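Local coordinates for B-cell lymphoma 3-encoded protein (Homo sapiens, PDB 1K1A) that regulates transcription of NF-kappa-B target genes, keeping p50 out of the nucleus when cytoplasmic and activating transcription when nuclear, and is represented here by its ankyrin repeat domain, at residues A[158-167]-A[193-202]; A[176-187]-A[202-213]. All blocks are in the same frame, centred on the assembly; numbering follows the deposited sequence.

Contact 1 of 2, residues A[158-167]-A[193-202]; sequences VENNSLSMVQ and RGLLPLVRTL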
ATOM      1  N   VAL A 158      11.018   7.408   5.422  1.00 17.38           N
ATOM      2  CA  VAL A 158      11.994   8.235   6.131  1.00 18.37           C
ATOM      3  C   VAL A 158      11.318   9.091   7.200  1.00 19.14           C
ATOM      4  O   VAL A 158      11.816   9.203   8.321  1.00 19.75           O
ATOM      5  CB  VAL A 158      12.805   9.121   5.172  1.00 17.96           C
ATOM      6  CG1 VAL A 158      13.583  10.173   5.943  1.00 18.50           C
ATOM      7  CG2 VAL A 158      13.751   8.267   4.346  1.00 17.93           C
ATOM      8  N   GLU A 159      10.179   9.686   6.859  1.00 20.02           N
ATOM      9  CA  GLU A 159       9.428  10.494   7.825  1.00 21.18           C
ATOM     10  C   GLU A 159       8.892   9.677   9.008  1.00 21.07           C
ATOM     11  O   GLU A 159       8.812  10.183  10.138  1.00 21.01           O
ATOM     12  CB  GLU A 159       8.304  11.257   7.130  1.00 21.57           C
ATOM     13  CG  GLU A 159       8.822  12.248   6.105  1.00 24.97           C
ATOM     14  CD  GLU A 159       7.741  13.135   5.532  1.00 28.96           C
ATOM     15  OE1 GLU A 159       6.577  12.684   5.444  1.00 33.02           O
ATOM     16  OE2 GLU A 159       8.061  14.284   5.157  1.00 31.61           O
ATOM     17  N   ASN A 160       8.558   8.411   8.759  1.00 20.76           N
ATOM     18  CA  ASN A 160       8.089   7.505   9.811  1.00 20.75           C
ATOM     19  C   ASN A 160       9.244   6.938  10.631  1.00 20.39           C
ATOM     20  O   ASN A 160       9.033   6.114  11.526  1.00 20.14           O
ATOM     21  CB  ASN A 160       7.305   6.324   9.210  1.00 21.21           C
ATOM     22  CG  ASN A 160       6.064   6.759   8.440  1.00 22.54           C
ATOM     23  OD1 ASN A 160       5.555   7.867   8.617  1.00 24.10           O
ATOM     24  ND2 ASN A 160       5.564   5.871   7.580  1.00 23.57           N
ATOM     25  N   ASN A 161      10.466   7.348  10.301  1.00 19.97           N
ATOM     26  CA  ASN A 161      11.661   6.835  10.968  1.00 20.09           C
ATOM     27  C   ASN A 161      11.705   5.303  11.026  1.00 19.52           C
ATOM     28  O   ASN A 161      11.883   4.711  12.088  1.00 19.44           O
ATOM     29  CB  ASN A 161      11.818   7.442  12.372  1.00 20.59           C
ATOM     30  CG  ASN A 161      13.151   7.093  13.009  1.00 21.70           C
ATOM     31  OD1 ASN A 161      14.165   6.979  12.322  1.00 23.47           O
ATOM     32  ND2 ASN A 161      13.152   6.897  14.330  1.00 23.40           N
ATOM     33  N   SER A 162      11.525   4.666   9.871  1.00 19.10           N
ATOM     34  CA  SER A 162      11.591   3.214   9.784  1.00 18.42           C
ATOM     35  C   SER A 162      12.784   2.768   8.945  1.00 18.03           C
ATOM     36  O   SER A 162      12.707   2.710   7.711  1.00 17.94           O
ATOM     37  CB  SER A 162      10.312   2.636   9.183  1.00 18.61           C
ATOM     38  OG  SER A 162      10.430   1.219   9.078  1.00 18.78           O
ATOM     39  N   LEU A 163      13.877   2.448   9.618  1.00 17.13           N
ATOM     40  CA  LEU A 163      15.080   1.989   8.942  1.00 16.84           C
ATOM     41  C   LEU A 163      14.830   0.702   8.140  1.00 16.39           C
ATOM     42  O   LEU A 163      15.411   0.505   7.084  1.00 15.81           O
ATOM     43  CB  LEU A 163      16.206   1.772   9.952  1.00 16.44           C
ATOM     44  CG  LEU A 163      17.549   1.343   9.366  1.00 16.67           C
ATOM     45  CD1 LEU A 163      18.052   2.364   8.343  1.00 15.92           C
ATOM     46  CD2 LEU A 163      18.569   1.144  10.478  1.00 18.01           C
ATOM     47  N   SER A 164      13.981  -0.176   8.657  1.00 16.11           N
ATOM     48  CA  SER A 164      13.648  -1.397   7.929  1.00 16.65           C
ATOM     49  C   SER A 164      13.030  -1.076   6.558  1.00 15.96           C
ATOM     50  O   SER A 164      13.479  -1.594   5.532  1.00 16.26           O
ATOM     51  CB  SER A 164      12.707  -2.285   8.756  1.00 16.60           C
ATOM     52  OG  SER A 164      13.382  -2.785   9.904  1.00 19.43           O
ATOM     53  N   MET A 165      12.006  -0.226   6.539  1.00 15.91           N
ATOM     54  CA  MET A 165      11.339   0.119   5.272  1.00 15.41           C
ATOM     55  C   MET A 165      12.278   0.854   4.315  1.00 14.99           C
ATOM     56  O   MET A 165      12.239   0.636   3.104  1.00 14.52           O
ATOM     57  CB  MET A 165      10.079   0.958   5.511  1.00 15.64           C
ATOM     58  CG  MET A 165       8.896   0.193   6.067  1.00 16.62           C
ATOM     59  SD  MET A 165       8.358  -1.195   5.003  1.00 16.78           S
ATOM     60  CE  MET A 165       9.040  -2.538   5.858  1.00 18.75           C
ATOM     61  N   VAL A 166      13.106   1.734   4.864  1.00 14.18           N
ATOM     62  CA  VAL A 166      14.081   2.456   4.068  1.00 13.86           C
ATOM     63  C   VAL A 166      15.038   1.475   3.417  1.00 13.49           C
ATOM     64  O   VAL A 166      15.277   1.540   2.219  1.00 12.96           O
ATOM     65  CB  VAL A 166      14.854   3.511   4.909  1.00 14.28           C
ATOM     66  CG1 VAL A 166      16.074   4.014   4.150  1.00 13.62           C
ATOM     67  CG2 VAL A 166      13.917   4.693   5.278  1.00 14.36           C
ATOM     68  N   GLN A 167      15.551   0.529   4.197  1.00 13.36           N
ATOM     69  CA  GLN A 167      16.451  -0.478   3.650  1.00 12.91           C
ATOM     70  C   GLN A 167      15.762  -1.370   2.605  1.00 12.79           C
ATOM     71  O   GLN A 167      16.330  -1.665   1.557  1.00 11.79           O
ATOM     72  CB  GLN A 167      17.082  -1.310   4.777  1.00 13.75           C
ATOM     73  CG  GLN A 167      18.125  -0.516   5.593  1.00 14.84           C
ATOM     74  CD  GLN A 167      18.783  -1.323   6.712  1.00 18.07           C
ATOM     75  OE1 GLN A 167      18.295  -2.389   7.096  1.00 17.11           O
ATOM     76  NE2 GLN A 167      19.887  -0.796   7.253  1.00 18.58           N
ATOM     77  N   ARG A 193      16.283  16.156  10.964  1.00 23.78           N
ATOM     78  CA  ARG A 193      15.778  15.560  12.200  1.00 24.38           C
ATOM     79  C   ARG A 193      16.849  14.798  12.962  1.00 24.08           C
ATOM     80  O   ARG A 193      16.588  14.262  14.038  1.00 24.24           O
ATOM     81  CB  ARG A 193      14.605  14.634  11.903  1.00 24.59           C
ATOM     82  CG  ARG A 193      13.372  15.340  11.412  1.00 26.51           C
ATOM     83  CD  ARG A 193      12.295  14.395  10.890  1.00 29.06           C
ATOM     84  NE  ARG A 193      11.996  13.323  11.839  1.00 32.41           N
ATOM     85  CZ  ARG A 193      11.048  12.408  11.651  1.00 34.16           C
ATOM     86  NH1 ARG A 193      10.308  12.439  10.553  1.00 34.83           N
ATOM     87  NH2 ARG A 193      10.836  11.467  12.560  1.00 34.60           N
ATOM     88  N   GLY A 194      18.046  14.730  12.391  1.00 23.87           N
ATOM     89  CA  GLY A 194      19.154  14.036  13.019  1.00 23.65           C
ATOM     90  C   GLY A 194      18.937  12.546  13.188  1.00 23.69           C
ATOM     91  O   GLY A 194      19.377  11.956  14.178  1.00 23.74           O
ATOM     92  N   LEU A 195      18.243  11.934  12.232  1.00 23.23           N
ATOM     93  CA  LEU A 195      18.030  10.494  12.244  1.00 23.00           C
ATOM     94  C   LEU A 195      19.288   9.816  11.699  1.00 22.65           C
ATOM     95  O   LEU A 195      19.328   9.413  10.537  1.00 22.44           O
ATOM     96  CB  LEU A 195      16.813  10.131  11.383  1.00 23.00           C
ATOM     97  CG  LEU A 195      15.416  10.254  12.004  1.00 23.96           C
ATOM     98  CD1 LEU A 195      15.364  11.319  13.079  1.00 24.77           C
ATOM     99  CD2 LEU A 195      14.361  10.505  10.929  1.00 24.14           C
ATOM    100  N   LEU A 196      20.306   9.692  12.553  1.00 22.08           N
ATOM    101  CA  LEU A 196      21.619   9.176  12.155  1.00 21.76           C
ATOM    102  C   LEU A 196      21.648   7.880  11.320  1.00 21.08           C
ATOM    103  O   LEU A 196      22.284   7.851  10.283  1.00 20.81           O
ATOM    104  CB  LEU A 196      22.560   9.061  13.362  1.00 21.80           C
ATOM    105  CG  LEU A 196      22.761  10.340  14.193  1.00 23.13           C
ATOM    106  CD1 LEU A 196      23.894  10.153  15.174  1.00 23.03           C
ATOM    107  CD2 LEU A 196      23.010  11.565  13.308  1.00 23.50           C
ATOM    108  N   PRO A 197      21.009   6.805  11.783  1.00 20.60           N
ATOM    109  CA  PRO A 197      21.017   5.543  11.028  1.00 20.22           C
ATOM    110  C   PRO A 197      20.470   5.727   9.615  1.00 19.67           C
ATOM    111  O   PRO A 197      20.984   5.120   8.669  1.00 19.53           O
ATOM    112  CB  PRO A 197      20.095   4.637  11.848  1.00 20.43           C
ATOM    113  CG  PRO A 197      20.142   5.211  13.231  1.00 20.78           C
ATOM    114  CD  PRO A 197      20.251   6.689  13.042  1.00 20.94           C
ATOM    115  N   LEU A 198      19.450   6.572   9.474  1.00 18.92           N
ATOM    116  CA  LEU A 198      18.863   6.839   8.167  1.00 18.49           C
ATOM    117  C   LEU A 198      19.786   7.686   7.297  1.00 17.60           C
ATOM    118  O   LEU A 198      19.891   7.461   6.097  1.00 17.22           O
ATOM    119  CB  LEU A 198      17.489   7.506   8.304  1.00 18.40           C
ATOM    120  CG  LEU A 198      16.300   6.536   8.428  1.00 19.75           C
ATOM    121  CD1 LEU A 198      16.424   5.678   9.672  1.00 21.54           C
ATOM    122  CD2 LEU A 198      14.964   7.273   8.404  1.00 19.33           C
ATOM    123  N   VAL A 199      20.439   8.673   7.899  1.00 16.93           N
ATOM    124  CA  VAL A 199      21.366   9.504   7.151  1.00 16.11           C
ATOM    125  C   VAL A 199      22.469   8.616   6.580  1.00 15.85           C
ATOM    126  O   VAL A 199      22.806   8.708   5.398  1.00 15.90           O
ATOM    127  CB  VAL A 199      21.975  10.634   8.022  1.00 16.18           C
ATOM    128  CG1 VAL A 199      22.957  11.464   7.206  1.00 16.32           C
ATOM    129  CG2 VAL A 199      20.872  11.528   8.583  1.00 15.73           C
ATOM    130  N   ARG A 200      23.004   7.730   7.415  1.00 15.27           N
ATOM    131  CA  ARG A 200      24.070   6.830   6.981  1.00 15.33           C
ATOM    132  C   ARG A 200      23.621   5.955   5.818  1.00 14.99           C
ATOM    133  O   ARG A 200      24.354   5.796   4.837  1.00 15.03           O
ATOM    134  CB  ARG A 200      24.542   5.934   8.130  1.00 15.81           C
ATOM    135  CG  ARG A 200      25.435   6.632   9.162  1.00 17.81           C
ATOM    136  CD  ARG A 200      25.799   5.758  10.362  1.00 21.17           C
ATOM    137  NE  ARG A 200      26.438   6.532  11.423  1.00 22.96           N
ATOM    138  CZ  ARG A 200      25.939   6.694  12.640  1.00 23.93           C
ATOM    139  NH1 ARG A 200      24.783   6.122  12.978  1.00 25.14           N
ATOM    140  NH2 ARG A 200      26.594   7.433  13.525  1.00 24.19           N
ATOM    141  N   THR A 201      22.431   5.378   5.944  1.00 14.24           N
ATOM    142  CA  THR A 201      21.894   4.489   4.914  1.00 14.62           C
ATOM    143  C   THR A 201      21.650   5.216   3.582  1.00 13.33           C
ATOM    144  O   THR A 201      22.064   4.740   2.528  1.00 13.11           O
ATOM    145  CB  THR A 201      20.613   3.803   5.414  1.00 14.86           C
ATOM    146  OG1 THR A 201      20.965   2.736   6.307  1.00 18.12           O
ATOM    147  CG2 THR A 201      19.905   3.084   4.279  1.00 15.91           C
ATOM    148  N   LEU A 202      20.977   6.361   3.634  1.00 12.67           N
ATOM    149  CA  LEU A 202      20.720   7.148   2.421  1.00 12.73           C
ATOM    150  C   LEU A 202      22.011   7.594   1.705  1.00 12.65           C
ATOM    151  O   LEU A 202      22.104   7.515   0.488  1.00 12.36           O
ATOM    152  CB  LEU A 202      19.845   8.369   2.735  1.00 12.30           C
ATOM    153  CG  LEU A 202      18.430   8.096   3.263  1.00 13.46           C
ATOM    154  CD1 LEU A 202      17.798   9.364   3.834  1.00 12.69           C
ATOM    155  CD2 LEU A 202      17.543   7.493   2.172  1.00 12.67           C
TER
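Leu198 reaches from helix 196-204 into the groove between the two helices of the preceding ankyrin repeat, and its two methyls divide the work. CD2 slides past Val158, 4.0 Å from Val158 CG1, and also meets CG2 of Val166; CD1 packs 3.9 Å from Leu163 CB. Branched aliphatic residues suit this buried centre because each methyl can face a different neighbour. Val166 holds CG1 anti to its backbone N (chi1 167°), which brings that methyl to 3.9 Å from Thr201 CG2, while Thr201 OG1, which also makes a weak bond to Pro197 O, lies against Leu163 CD1. Helices 163-167 and 196-202 run almost parallel, 8° apart with axes 10.4 Å from each other, the stacking expected of equivalent helices in successive ankyrin repeats.

The looser side is more polar. Exposed Arg193, its chain bent at chi3, brings its guanidinium edge-on to the carbonyl at the end of helix 153-159: NH1 donates to Glu159 O at 2.7 Å, and NH2 adds a weak second bond. Leu195 CD2 lies over one guanidinium face, offset toward its rim, 3.7 Å above its plane, and Leu195 CG stands 3.5 Å from Asn161 OD1. Pro197 CB touches Leu163 CD2 at 4.1 Å, and exposed Gln167 brings its amide NE2 near Thr201 OG1. The carboxylate of Glu159 turns elsewhere, to a salt bridge with Arg151. Beyond these pairs, Val158 also rests on helix 186-193, Met165 faces helix 129-137, and Leu196 and Val199 face helix 226-232, so the contact is one layer within the continuous stack of repeat helices.

Contact 2 of 2, residues A[176-187]-A[202-213]; sequences VNAQMYSGSSAL and LVRSGADSSLKN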
ATOM      1  N   VAL A 176      16.382   7.257  -4.623  1.00 13.38           N
ATOM      2  CA  VAL A 176      16.788   7.859  -3.364  1.00 13.26           C
ATOM      3  C   VAL A 176      16.742   9.404  -3.419  1.00 13.61           C
ATOM      4  O   VAL A 176      16.672  10.080  -2.385  1.00 13.46           O
ATOM      5  CB  VAL A 176      18.202   7.337  -2.937  1.00 13.32           C
ATOM      6  CG1 VAL A 176      19.293   7.895  -3.849  1.00 13.19           C
ATOM      7  CG2 VAL A 176      18.481   7.658  -1.487  1.00 13.60           C
ATOM      8  N   ASN A 177      16.741   9.956  -4.625  1.00 13.60           N
ATOM      9  CA  ASN A 177      16.709  11.407  -4.785  1.00 14.41           C
ATOM     10  C   ASN A 177      15.360  12.000  -5.228  1.00 14.47           C
ATOM     11  O   ASN A 177      15.296  13.130  -5.711  1.00 14.45           O
ATOM     12  CB  ASN A 177      17.833  11.861  -5.701  1.00 14.38           C
ATOM     13  CG  ASN A 177      19.195  11.648  -5.080  1.00 14.77           C
ATOM     14  OD1 ASN A 177      19.418  11.988  -3.919  1.00 13.89           O
ATOM     15  ND2 ASN A 177      20.111  11.063  -5.846  1.00 17.27           N
ATOM     16  N   ALA A 178      14.287  11.249  -5.022  1.00 14.43           N
ATOM     17  CA  ALA A 178      12.946  11.761  -5.289  1.00 15.37           C
ATOM     18  C   ALA A 178      12.670  13.000  -4.428  1.00 15.44           C
ATOM     19  O   ALA A 178      13.122  13.082  -3.281  1.00 15.12           O
ATOM     20  CB  ALA A 178      11.912  10.685  -5.016  1.00 15.02           C
ATOM     21  N   GLN A 179      11.931  13.963  -4.977  1.00 16.05           N
ATOM     22  CA  GLN A 179      11.613  15.196  -4.239  1.00 16.56           C
ATOM     23  C   GLN A 179      10.111  15.418  -4.059  1.00 17.39           C
ATOM     24  O   GLN A 179       9.303  15.057  -4.925  1.00 17.52           O
ATOM     25  CB  GLN A 179      12.200  16.418  -4.954  1.00 16.68           C
ATOM     26  CG  GLN A 179      13.716  16.514  -4.932  1.00 17.71           C
ATOM     27  CD  GLN A 179      14.232  17.603  -5.870  1.00 19.58           C
ATOM     28  OE1 GLN A 179      14.650  18.671  -5.418  1.00 21.71           O
ATOM     29  NE2 GLN A 179      14.178  17.344  -7.164  1.00 18.66           N
ATOM     30  N   MET A 180       9.747  16.040  -2.944  1.00 17.82           N
ATOM     31  CA  MET A 180       8.366  16.411  -2.681  1.00 18.91           C
ATOM     32  C   MET A 180       8.055  17.717  -3.416  1.00 18.63           C
ATOM     33  O   MET A 180       8.941  18.308  -4.017  1.00 18.25           O
ATOM     34  CB  MET A 180       8.178  16.642  -1.191  1.00 19.78           C
ATOM     35  CG  MET A 180       8.497  15.451  -0.318  1.00 22.66           C
ATOM     36  SD  MET A 180       8.159  15.823   1.413  1.00 28.25           S
ATOM     37  CE  MET A 180       9.285  17.085   1.699  1.00 27.12           C
ATOM     38  N   TYR A 181       6.802  18.174  -3.345  1.00 19.19           N
ATOM     39  CA  TYR A 181       6.396  19.437  -3.974  1.00 19.72           C
ATOM     40  C   TYR A 181       7.355  20.598  -3.647  1.00 20.19           C
ATOM     41  O   TYR A 181       7.686  21.416  -4.513  1.00 20.31           O
ATOM     42  CB  TYR A 181       4.971  19.825  -3.547  1.00 19.85           C
ATOM     43  CG  TYR A 181       3.866  18.972  -4.142  1.00 20.61           C
ATOM     44  CD1 TYR A 181       3.739  18.826  -5.510  1.00 22.48           C
ATOM     45  CD2 TYR A 181       2.935  18.342  -3.328  1.00 20.73           C
ATOM     46  CE1 TYR A 181       2.713  18.055  -6.058  1.00 24.53           C
ATOM     47  CE2 TYR A 181       1.911  17.570  -3.866  1.00 22.23           C
ATOM     48  CZ  TYR A 181       1.812  17.429  -5.229  1.00 24.01           C
ATOM     49  OH  TYR A 181       0.811  16.661  -5.778  1.00 25.11           O
ATOM     50  N   SER A 182       7.784  20.669  -2.392  1.00 20.88           N
ATOM     51  CA  SER A 182       8.682  21.728  -1.934  1.00 21.72           C
ATOM     52  C   SER A 182      10.106  21.556  -2.457  1.00 21.89           C
ATOM     53  O   SER A 182      10.951  22.448  -2.306  1.00 22.06           O
ATOM     54  CB  SER A 182       8.725  21.747  -0.410  1.00 21.86           C
ATOM     55  OG  SER A 182       9.302  20.539   0.076  1.00 23.07           O
ATOM     56  N   GLY A 183      10.388  20.401  -3.039  1.00 21.54           N
ATOM     57  CA  GLY A 183      11.716  20.136  -3.546  1.00 21.68           C
ATOM     58  C   GLY A 183      12.632  19.466  -2.535  1.00 21.58           C
ATOM     59  O   GLY A 183      13.811  19.267  -2.809  1.00 21.89           O
ATOM     60  N   SER A 184      12.097  19.126  -1.368  1.00 21.18           N
ATOM     61  CA  SER A 184      12.884  18.423  -0.360  1.00 21.03           C
ATOM     62  C   SER A 184      12.945  16.916  -0.643  1.00 20.53           C
ATOM     63  O   SER A 184      11.980  16.323  -1.141  1.00 19.88           O
ATOM     64  CB  SER A 184      12.322  18.674   1.039  1.00 21.33           C
ATOM     65  OG  SER A 184      12.600  19.999   1.480  1.00 23.14           O
ATOM     66  N   SER A 185      14.079  16.305  -0.306  1.00 19.66           N
ATOM     67  CA  SER A 185      14.287  14.874  -0.526  1.00 18.68           C
ATOM     68  C   SER A 185      14.277  14.093   0.786  1.00 18.01           C
ATOM     69  O   SER A 185      14.157  14.671   1.865  1.00 17.98           O
ATOM     70  CB  SER A 185      15.621  14.648  -1.238  1.00 18.95           C
ATOM     71  OG  SER A 185      16.707  15.032  -0.400  1.00 18.63           O
ATOM     72  N   ALA A 186      14.407  12.774   0.689  1.00 16.88           N
ATOM     73  CA  ALA A 186      14.496  11.922   1.862  1.00 16.26           C
ATOM     74  C   ALA A 186      15.631  12.400   2.764  1.00 15.94           C
ATOM     75  O   ALA A 186      15.508  12.425   3.993  1.00 15.55           O
ATOM     76  CB  ALA A 186      14.739  10.483   1.448  1.00 16.20           C
ATOM     77  N   LEU A 187      16.734  12.783   2.147  1.00 15.64           N
ATOM     78  CA  LEU A 187      17.909  13.205   2.912  1.00 15.79           C
ATOM     79  C   LEU A 187      17.697  14.519   3.684  1.00 15.88           C
ATOM     80  O   LEU A 187      18.225  14.680   4.793  1.00 14.93           O
ATOM     81  CB  LEU A 187      19.140  13.286   2.005  1.00 15.54           C
ATOM     82  CG  LEU A 187      20.491  13.415   2.706  1.00 14.99           C
ATOM     83  CD1 LEU A 187      20.719  12.275   3.674  1.00 13.51           C
ATOM     84  CD2 LEU A 187      21.616  13.495   1.677  1.00 15.52           C
ATOM     85  N   LEU A 202      20.977   6.361   3.634  1.00 12.67           N
ATOM     86  CA  LEU A 202      20.720   7.148   2.421  1.00 12.73           C
ATOM     87  C   LEU A 202      22.011   7.594   1.705  1.00 12.65           C
ATOM     88  O   LEU A 202      22.104   7.515   0.488  1.00 12.36           O
ATOM     89  CB  LEU A 202      19.845   8.369   2.735  1.00 12.30           C
ATOM     90  CG  LEU A 202      18.430   8.096   3.263  1.00 13.46           C
ATOM     91  CD1 LEU A 202      17.798   9.364   3.834  1.00 12.69           C
ATOM     92  CD2 LEU A 202      17.543   7.493   2.172  1.00 12.67           C
ATOM     93  N   VAL A 203      22.992   8.079   2.460  1.00 12.83           N
ATOM     94  CA  VAL A 203      24.243   8.556   1.861  1.00 13.43           C
ATOM     95  C   VAL A 203      25.006   7.430   1.169  1.00 13.77           C
ATOM     96  O   VAL A 203      25.506   7.593   0.059  1.00 13.74           O
ATOM     97  CB  VAL A 203      25.172   9.235   2.909  1.00 13.34           C
ATOM     98  CG1 VAL A 203      26.564   9.490   2.315  1.00 14.76           C
ATOM     99  CG2 VAL A 203      24.560  10.537   3.402  1.00 13.93           C
ATOM    100  N   ARG A 204      25.080   6.281   1.814  1.00 14.64           N
ATOM    101  CA  ARG A 204      25.781   5.162   1.220  1.00 15.80           C
ATOM    102  C   ARG A 204      25.047   4.651  -0.012  1.00 15.24           C
ATOM    103  O   ARG A 204      25.653   4.054  -0.892  1.00 15.01           O
ATOM    104  CB  ARG A 204      25.939   4.033   2.218  1.00 16.84           C
ATOM    105  CG  ARG A 204      27.015   4.280   3.239  1.00 20.58           C
ATOM    106  CD  ARG A 204      27.348   3.055   4.041  1.00 27.12           C
ATOM    107  NE  ARG A 204      28.424   3.306   4.987  1.00 32.19           N
ATOM    108  CZ  ARG A 204      28.813   2.437   5.900  1.00 34.63           C
ATOM    109  NH1 ARG A 204      28.209   1.263   5.986  1.00 35.24           N
ATOM    110  NH2 ARG A 204      29.806   2.738   6.729  1.00 36.87           N
ATOM    111  N   SER A 205      23.742   4.896  -0.065  1.00 14.86           N
ATOM    112  CA  SER A 205      22.923   4.443  -1.186  1.00 15.22           C
ATOM    113  C   SER A 205      22.865   5.464  -2.302  1.00 15.08           C
ATOM    114  O   SER A 205      22.106   5.296  -3.263  1.00 15.38           O
ATOM    115  CB  SER A 205      21.513   4.103  -0.717  1.00 15.35           C
ATOM    116  OG  SER A 205      21.550   3.023   0.190  1.00 17.29           O
ATOM    117  N   GLY A 206      23.625   6.543  -2.158  1.00 14.49           N
ATOM    118  CA  GLY A 206      23.731   7.529  -3.214  1.00 14.52           C
ATOM    119  C   GLY A 206      22.951   8.827  -3.067  1.00 15.09           C
ATOM    120  O   GLY A 206      22.852   9.582  -4.026  1.00 15.18           O
ATOM    121  N   ALA A 207      22.422   9.113  -1.883  1.00 15.27           N
ATOM    122  CA  ALA A 207      21.663  10.358  -1.700  1.00 16.15           C
ATOM    123  C   ALA A 207      22.508  11.596  -2.033  1.00 16.85           C
ATOM    124  O   ALA A 207      23.668  11.687  -1.642  1.00 16.19           O
ATOM    125  CB  ALA A 207      21.116  10.450  -0.301  1.00 15.89           C
ATOM    126  N   ASP A 208      21.906  12.542  -2.753  1.00 17.70           N
ATOM    127  CA  ASP A 208      22.580  13.776  -3.181  1.00 19.01           C
ATOM    128  C   ASP A 208      22.464  14.859  -2.109  1.00 19.40           C
ATOM    129  O   ASP A 208      21.375  15.378  -1.856  1.00 19.31           O
ATOM    130  CB  ASP A 208      21.957  14.265  -4.494  1.00 19.56           C
ATOM    131  CG  ASP A 208      22.627  15.521  -5.047  1.00 21.66           C
ATOM    132  OD1 ASP A 208      23.508  16.100  -4.372  1.00 24.08           O
ATOM    133  OD2 ASP A 208      22.327  15.996  -6.165  1.00 24.34           O
ATOM    134  N   SER A 209      23.584  15.201  -1.481  1.00 20.03           N
ATOM    135  CA  SER A 209      23.589  16.207  -0.413  1.00 21.59           C
ATOM    136  C   SER A 209      23.679  17.663  -0.900  1.00 22.14           C
ATOM    137  O   SER A 209      23.726  18.588  -0.086  1.00 22.31           O
ATOM    138  CB  SER A 209      24.723  15.930   0.583  1.00 21.33           C
ATOM    139  OG  SER A 209      25.982  16.003  -0.061  1.00 22.90           O
ATOM    140  N   SER A 210      23.708  17.862  -2.212  1.00 23.30           N
ATOM    141  CA  SER A 210      23.787  19.211  -2.782  1.00 24.31           C
ATOM    142  C   SER A 210      22.447  19.646  -3.371  1.00 24.35           C
ATOM    143  O   SER A 210      22.315  20.747  -3.902  1.00 24.83           O
ATOM    144  CB  SER A 210      24.858  19.270  -3.866  1.00 24.43           C
ATOM    145  OG  SER A 210      24.404  18.632  -5.054  1.00 26.30           O
ATOM    146  N   LEU A 211      21.455  18.771  -3.277  1.00 24.38           N
ATOM    147  CA  LEU A 211      20.138  19.049  -3.833  1.00 24.56           C
ATOM    148  C   LEU A 211      19.435  20.160  -3.055  1.00 24.60           C
ATOM    149  O   LEU A 211      19.267  20.066  -1.842  1.00 24.15           O
ATOM    150  CB  LEU A 211      19.295  17.780  -3.814  1.00 24.54           C
ATOM    151  CG  LEU A 211      17.960  17.843  -4.538  1.00 25.63           C
ATOM    152  CD1 LEU A 211      18.151  18.239  -5.999  1.00 24.98           C
ATOM    153  CD2 LEU A 211      17.268  16.502  -4.423  1.00 26.70           C
ATOM    154  N   LYS A 212      19.034  21.214  -3.758  1.00 25.08           N
ATOM    155  CA  LYS A 212      18.379  22.360  -3.120  1.00 25.92           C
ATOM    156  C   LYS A 212      16.859  22.245  -3.134  1.00 25.76           C
ATOM    157  O   LYS A 212      16.279  21.754  -4.103  1.00 26.39           O
ATOM    158  CB  LYS A 212      18.787  23.662  -3.813  1.00 26.23           C
ATOM    159  CG  LYS A 212      20.282  23.887  -3.914  1.00 27.73           C
ATOM    160  CD  LYS A 212      20.586  25.197  -4.646  1.00 30.03           C
ATOM    161  CE  LYS A 212      20.144  26.399  -3.840  1.00 31.16           C
ATOM    162  NZ  LYS A 212      20.959  26.571  -2.597  1.00 32.16           N
ATOM    163  N   ASN A 213      16.214  22.663  -2.046  1.00 25.45           N
ATOM    164  CA  ASN A 213      14.756  22.733  -2.024  1.00 25.17           C
ATOM    165  C   ASN A 213      14.284  24.139  -2.376  1.00 25.22           C
ATOM    166  O   ASN A 213      15.090  24.985  -2.772  1.00 24.85           O
ATOM    167  CB  ASN A 213      14.151  22.235  -0.699  1.00 24.66           C
ATOM    168  CG  ASN A 213      14.582  23.066   0.521  1.00 23.67           C
ATOM    169  OD1 ASN A 213      14.975  24.226   0.410  1.00 22.02           O
ATOM    170  ND2 ASN A 213      14.486  22.461   1.692  1.00 22.39           N
TER
HETATM  171  O   HOH W   1      19.167  14.143  -1.758  1.00 25.71           O
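Asn177 OD1 takes two donors, the backbone N of Asp208 at 2.8 Å and a water, in the loop region joining successive ankyrin repeats. The Asp208 bond is nearly straight (164°), its donor tilted 17° from the amide's carbonyl plane. The same water accepts from Ser185 OG; its approach to Asp208 O is suspiciously short and remains doubtful. A leucine in place of Asn177 would probably leave Asp208 N without its acceptor and deprive the water of one of its anchors.

Asp208 in turn folds its own loop: OD1 accepts from Ser210 N, closing an Asx turn, and from Ser210 OG, a double role for which a short carboxylate is well suited. Beneath these polar groups lies an apolar layer. Leu187, its CG anti to the backbone N, sends CD2 to 3.7 Å from Ala207 CB and CD1 against Leu202 CB and Val203 CG2. Small Ala207 admits Val176 as well, whose CG2 also reaches Leu202 CD2 at 3.8 Å. Gly206, with positive phi, ends helix 196-204 in a Schellman motif, and a side chain there would press on the preceding carbonyl. Just past the type I turn 180-183, Ser184 meets Asn213, which uses both ends of its amide: OD1 accepts from Asp217 N, while ND2 donates to Ser184 OG at 3.1 Å, the serine oxygen lying 17° out of the amide plane.

In the fold
Followed from the N terminus, the chain enters contact 1 at 158-167, at the end of helix 153-159 and the start of helix 163-171, then runs out through 176-187, the first half of contact 2. It passes along helix 186-193 and returns at 193-202, closing contact 1 across 25 intervening residues; 202-213 then closes contact 2 across 14. The two loops therefore cross rather than nest, and they share Leu202 in helix 196-204. Contact 1 joins helices of ANK 5 and ANK 6, whereas contact 2 joins the loops leading into ANK 6 and ANK 7. Their centres lie about 13 Å apart, and Val158 CG1 touches Ala186 O at 3.5 Å where they meet.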